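Local coordinates for protein polyphosphate kinase (Porphyromonas gingivalis, PDB 2O8R) that probably catalyses the reversible transfer of the terminal phosphate of ATP to a growing polyphosphate chain, at residues A364-T376 and K437-T449. The protein carries 3 engineered substitutions. Numbering follows the deposited sequence.
Sequences AAISPDVSEIRLT and KVHAKTALILYHT. With SO4 (sulfate ion), chain F.
Ser371 sets its CB over one face of the His448 imidazole, 3.8 Å from the ring centroid in a CH-pi contact, while Pro368 O lies at that ring's edge and accepts a weak hydrogen bond from His448 ND1. Asp369 O meets the Tyr447 ring edge and accepts a nearly straight hydrogen bond from His448 N (166°). Lys441 CE lies over one face of the His439 ring, with a sulfate in plane at its edge. Beside Tyr447 and His448 a classic beta bulge, instructive in a phospholipase D-like domain, shifts the register of antiparallel strands 370-376 and 442-447 by one residue: Ser371 and Glu372 both face Leu446. Leu446 O receives Ser371 N at 2.8 Å. Ser371 OG, between backbone N and carbonyl carbon (chi1 64°), also reaches it, from above the carbonyl plane. Glu372 lies alongside Leu446, pointing the same way, its OE2 salt-bridged to Arg374 NH1; helix 484-497 packs on Leu444 and Leu446. Upstream, His439 NE2 (the predicted phosphohistidine) and Lys441 NZ, also bonded to Asn465, donate weakly to the sulfate, a possible phosphate mimic also bound by His597 and Arg599. Thr442 N donates to Thr376 OG1 at 3.0 Å, and that hydroxyl lies 2.8 Å from Ala440 O.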
loop_
_atom_site.group_PDB
_atom_site.type_symbol
_atom_site.label_atom_id
_atom_site.label_comp_id
_atom_site.label_asym_id
_atom_site.label_seq_id
_atom_site.Cartn_x
_atom_site.Cartn_y
_atom_site.Cartn_z
ATOM N N ALA A 364 -12.387 4.054 25.833
ATOM C CA ALA A 364 -11.960 5.400 26.222
ATOM C C ALA A 364 -12.502 6.490 25.308
ATOM O O ALA A 364 -12.726 7.616 25.752
ATOM C CB ALA A 364 -10.441 5.478 26.276
ATOM N N ALA A 365 -12.711 6.149 24.040
ATOM C CA ALA A 365 -13.160 7.123 23.055
ATOM C C ALA A 365 -14.524 7.688 23.434
ATOM O O ALA A 365 -14.704 8.903 23.484
ATOM C CB ALA A 365 -13.201 6.506 21.671
ATOM N N ILE A 366 -15.465 6.804 23.740
ATOM C CA ILE A 366 -16.834 7.224 24.031
ATOM C C ILE A 366 -17.155 7.344 25.528
ATOM O O ILE A 366 -18.321 7.492 25.902
ATOM C CB ILE A 366 -17.872 6.317 23.330
ATOM C CG1 ILE A 366 -17.696 4.861 23.750
ATOM C CG2 ILE A 366 -17.773 6.463 21.814
ATOM C CD1 ILE A 366 -18.953 4.027 23.568
ATOM N N SER A 367 -16.132 7.294 26.379
ATOM C CA SER A 367 -16.347 7.468 27.812
ATOM C C SER A 367 -16.259 8.920 28.261
ATOM O O SER A 367 -15.240 9.573 28.053
ATOM C CB SER A 367 -15.359 6.646 28.631
ATOM O OG SER A 367 -15.302 7.158 29.956
ATOM N N PRO A 368 -17.326 9.417 28.910
ATOM C CA PRO A 368 -17.382 10.726 29.569
ATOM C C PRO A 368 -16.251 10.992 30.569
ATOM O O PRO A 368 -15.867 12.148 30.762
ATOM C CB PRO A 368 -18.717 10.681 30.325
ATOM C CG PRO A 368 -19.143 9.239 30.308
ATOM C CD PRO A 368 -18.607 8.704 29.031
ATOM N N ASP A 369 -15.721 9.939 31.192
ATOM C CA ASP A 369 -14.720 10.101 32.253
ATOM C C ASP A 369 -13.316 10.458 31.765
ATOM O O ASP A 369 -12.502 10.948 32.542
ATOM C CB ASP A 369 -14.647 8.844 33.119
ATOM C CG ASP A 369 -16.000 8.452 33.712
ATOM O OD1 ASP A 369 -16.948 9.269 33.671
ATOM O OD2 ASP A 369 -16.106 7.317 34.233
ATOM N N VAL A 370 -13.034 10.214 30.487
ATOM C CA VAL A 370 -11.681 10.371 29.957
ATOM C C VAL A 370 -11.420 11.805 29.502
ATOM O O VAL A 370 -12.165 12.358 28.693
ATOM C CB VAL A 370 -11.402 9.405 28.763
ATOM C CG1 VAL A 370 -9.935 9.462 28.338
ATOM C CG2 VAL A 370 -11.790 7.985 29.105
ATOM N N SER A 371 -10.346 12.392 30.016
ATOM C CA SER A 371 -9.923 13.713 29.593
ATOM C C SER A 371 -8.952 13.591 28.428
ATOM O O SER A 371 -9.130 14.248 27.398
ATOM C CB SER A 371 -9.277 14.479 30.751
ATOM O OG SER A 371 -8.089 13.845 31.193
ATOM N N GLU A 372 -7.928 12.754 28.578
ATOM C CA GLU A 372 -6.958 12.616 27.503
ATOM C C GLU A 372 -6.332 11.245 27.262
ATOM O O GLU A 372 -6.296 10.395 28.143
ATOM C CB GLU A 372 -5.889 13.713 27.572
ATOM C CG GLU A 372 -4.970 13.695 28.746
ATOM C CD GLU A 372 -3.788 14.646 28.555
ATOM O OE1 GLU A 372 -3.192 15.079 29.567
ATOM O OE2 GLU A 372 -3.449 14.958 27.392
ATOM N N ILE A 373 -5.880 11.048 26.026
ATOM C CA ILE A 373 -5.170 9.851 25.601
ATOM C C ILE A 373 -3.848 10.274 24.980
ATOM O O ILE A 373 -3.795 11.201 24.171
ATOM C CB ILE A 373 -5.956 9.079 24.556
ATOM C CG1 ILE A 373 -7.368 8.784 25.059
ATOM C CG2 ILE A 373 -5.239 7.806 24.192
ATOM C CD1 ILE A 373 -8.285 8.193 24.003
ATOM N N ARG A 374 -2.773 9.615 25.389
ATOM C CA ARG A 374 -1.435 9.946 24.913
ATOM C C ARG A 374 -0.692 8.658 24.641
ATOM O O ARG A 374 -0.693 7.753 25.481
ATOM C CB ARG A 374 -0.689 10.759 25.964
ATOM C CG ARG A 374 -1.474 11.956 26.449
ATOM C CD ARG A 374 -0.934 12.519 27.741
ATOM N NE ARG A 374 0.331 13.234 27.584
ATOM C CZ ARG A 374 0.483 14.382 26.932
ATOM N NH1 ARG A 374 -0.551 14.959 26.329
ATOM N NH2 ARG A 374 1.678 14.950 26.875
ATOM N N LEU A 375 -0.082 8.557 23.464
ATOM C CA LEU A 375 0.717 7.370 23.147
ATOM C C LEU A 375 1.942 7.600 22.243
ATOM O O LEU A 375 2.086 8.625 21.554
ATOM C CB LEU A 375 -0.165 6.245 22.594
ATOM C CG LEU A 375 -0.250 6.023 21.085
ATOM C CD1 LEU A 375 -0.830 4.646 20.795
ATOM C CD2 LEU A 375 -1.082 7.101 20.460
ATOM N N THR A 376 2.834 6.624 22.261
ATOM C CA THR A 376 3.980 6.670 21.393
ATOM C C THR A 376 3.684 5.803 20.169
ATOM O O THR A 376 2.844 4.916 20.238
ATOM C CB THR A 376 5.244 6.222 22.141
ATOM O OG1 THR A 376 5.002 4.965 22.778
ATOM C CG2 THR A 376 5.601 7.230 23.213
ATOM N N LYS A 437 15.535 10.253 20.315
ATOM C CA LYS A 437 14.379 9.707 19.630
ATOM C C LYS A 437 13.661 8.792 20.613
ATOM O O LYS A 437 14.300 8.024 21.332
ATOM C CB LYS A 437 14.762 9.015 18.314
ATOM C CG LYS A 437 15.837 7.931 18.403
ATOM C CD LYS A 437 16.522 7.716 17.046
ATOM C CE LYS A 437 17.080 6.297 16.871
ATOM N NZ LYS A 437 18.278 5.996 17.701
ATOM N N VAL A 438 12.339 8.918 20.691
ATOM C CA VAL A 438 11.572 8.215 21.720
ATOM C C VAL A 438 11.268 6.784 21.293
ATOM O O VAL A 438 10.394 6.527 20.460
ATOM C CB VAL A 438 10.272 8.968 22.097
ATOM C CG1 VAL A 438 9.449 8.184 23.118
ATOM C CG2 VAL A 438 10.603 10.344 22.639
ATOM N N HIS A 439 12.001 5.851 21.875
ATOM C CA HIS A 439 11.817 4.453 21.549
ATOM C C HIS A 439 10.792 3.816 22.486
ATOM O O HIS A 439 10.294 2.731 22.211
ATOM C CB HIS A 439 13.161 3.729 21.596
ATOM C CG HIS A 439 13.111 2.333 21.074
ATOM N ND1 HIS A 439 13.086 1.232 21.901
ATOM C CD2 HIS A 439 13.064 1.855 19.810
ATOM C CE1 HIS A 439 13.037 0.135 21.169
ATOM N NE2 HIS A 439 13.026 0.484 19.897
ATOM N N ALA A 440 10.479 4.509 23.581
ATOM C CA ALA A 440 9.492 4.059 24.573
ATOM C C ALA A 440 8.172 3.589 23.953
ATOM O O ALA A 440 7.683 4.171 22.989
ATOM C CB ALA A 440 9.230 5.166 25.566
ATOM N N LYS A 441 7.602 2.528 24.508
ATOM C CA LYS A 441 6.379 1.943 23.963
ATOM C C LYS A 441 5.248 2.024 24.999
ATOM O O LYS A 441 4.885 1.020 25.613
ATOM C CB LYS A 441 6.618 0.481 23.562
ATOM C CG LYS A 441 7.966 0.169 22.897
ATOM C CD LYS A 441 7.926 0.515 21.428
ATOM C CE LYS A 441 9.173 0.058 20.707
ATOM N NZ LYS A 441 9.158 0.542 19.303
ATOM N N THR A 442 4.701 3.223 25.190
ATOM C CA THR A 442 3.692 3.460 26.213
ATOM C C THR A 442 2.436 4.139 25.671
ATOM O O THR A 442 2.507 4.941 24.744
ATOM C CB THR A 442 4.240 4.350 27.344
ATOM O OG1 THR A 442 4.578 5.629 26.806
ATOM C CG2 THR A 442 5.487 3.745 27.976
ATOM N N ALA A 443 1.291 3.811 26.264
ATOM C CA ALA A 443 0.050 4.554 26.043
ATOM C C ALA A 443 -0.492 5.019 27.393
ATOM O O ALA A 443 -0.127 4.477 28.442
ATOM C CB ALA A 443 -0.970 3.702 25.321
ATOM N N LEU A 444 -1.360 6.024 27.375
ATOM C CA LEU A 444 -1.838 6.615 28.617
ATOM C C LEU A 444 -3.239 7.129 28.476
ATOM O O LEU A 444 -3.500 7.975 27.631
ATOM C CB LEU A 444 -0.947 7.781 29.035
ATOM C CG LEU A 444 -1.325 8.473 30.338
ATOM C CD1 LEU A 444 -1.158 7.542 31.543
ATOM C CD2 LEU A 444 -0.488 9.710 30.506
ATOM N N ILE A 445 -4.137 6.624 29.314
ATOM C CA ILE A 445 -5.505 7.126 29.357
ATOM C C ILE A 445 -5.716 7.838 30.686
ATOM O O ILE A 445 -5.536 7.233 31.739
ATOM C CB ILE A 445 -6.529 5.998 29.196
ATOM C CG1 ILE A 445 -6.370 5.329 27.839
ATOM C CG2 ILE A 445 -7.920 6.546 29.282
ATOM C CD1 ILE A 445 -6.813 3.907 27.846
ATOM N N LEU A 446 -6.084 9.121 30.634
ATOM C CA LEU A 446 -6.268 9.912 31.858
ATOM C C LEU A 446 -7.739 10.254 32.132
ATOM O O LEU A 446 -8.490 10.665 31.236
ATOM C CB LEU A 446 -5.415 11.186 31.830
ATOM C CG LEU A 446 -3.886 11.059 31.813
ATOM C CD1 LEU A 446 -3.262 12.414 31.541
ATOM C CD2 LEU A 446 -3.303 10.440 33.097
ATOM N N TYR A 447 -8.137 10.071 33.384
ATOM C CA TYR A 447 -9.478 10.401 33.813
ATOM C C TYR A 447 -9.559 11.856 34.233
ATOM O O TYR A 447 -8.544 12.446 34.613
ATOM C CB TYR A 447 -9.868 9.525 34.989
ATOM C CG TYR A 447 -10.096 8.081 34.617
ATOM C CD1 TYR A 447 -10.937 7.732 33.569
ATOM C CD2 TYR A 447 -9.493 7.062 35.338
ATOM C CE1 TYR A 447 -11.152 6.404 33.238
ATOM C CE2 TYR A 447 -9.702 5.730 35.020
ATOM C CZ TYR A 447 -10.525 5.403 33.971
ATOM O OH TYR A 447 -10.716 4.069 33.670
ATOM N N HIS A 448 -10.759 12.433 34.151
ATOM C CA HIS A 448 -11.026 13.737 34.751
ATOM C C HIS A 448 -10.862 13.601 36.263
ATOM O O HIS A 448 -11.416 12.685 36.878
ATOM C CB HIS A 448 -12.441 14.209 34.439
ATOM C CG HIS A 448 -12.630 14.702 33.038
ATOM N ND1 HIS A 448 -13.503 14.104 32.151
ATOM C CD2 HIS A 448 -12.085 15.751 32.378
ATOM C CE1 HIS A 448 -13.479 14.758 31.003
ATOM N NE2 HIS A 448 -12.626 15.761 31.115
ATOM N N THR A 449 -10.070 14.495 36.844
ATOM C CA THR A 449 -9.809 14.516 38.281
ATOM C C THR A 449 -9.824 15.974 38.727
ATOM O O THR A 449 -9.478 16.847 37.935
ATOM C CB THR A 449 -8.429 13.908 38.612
ATOM O OG1 THR A 449 -7.417 14.542 37.815
ATOM C CG2 THR A 449 -8.422 12.399 38.364
HETATM S S SO4 F . 12.227 -2.293 18.091
HETATM O O1 SO4 F . 11.715 -3.506 17.458
HETATM O O2 SO4 F . 13.642 -2.125 17.728
HETATM O O3 SO4 F . 11.457 -1.141 17.625
HETATM O O4 SO4 F . 12.029 -2.374 19.535
#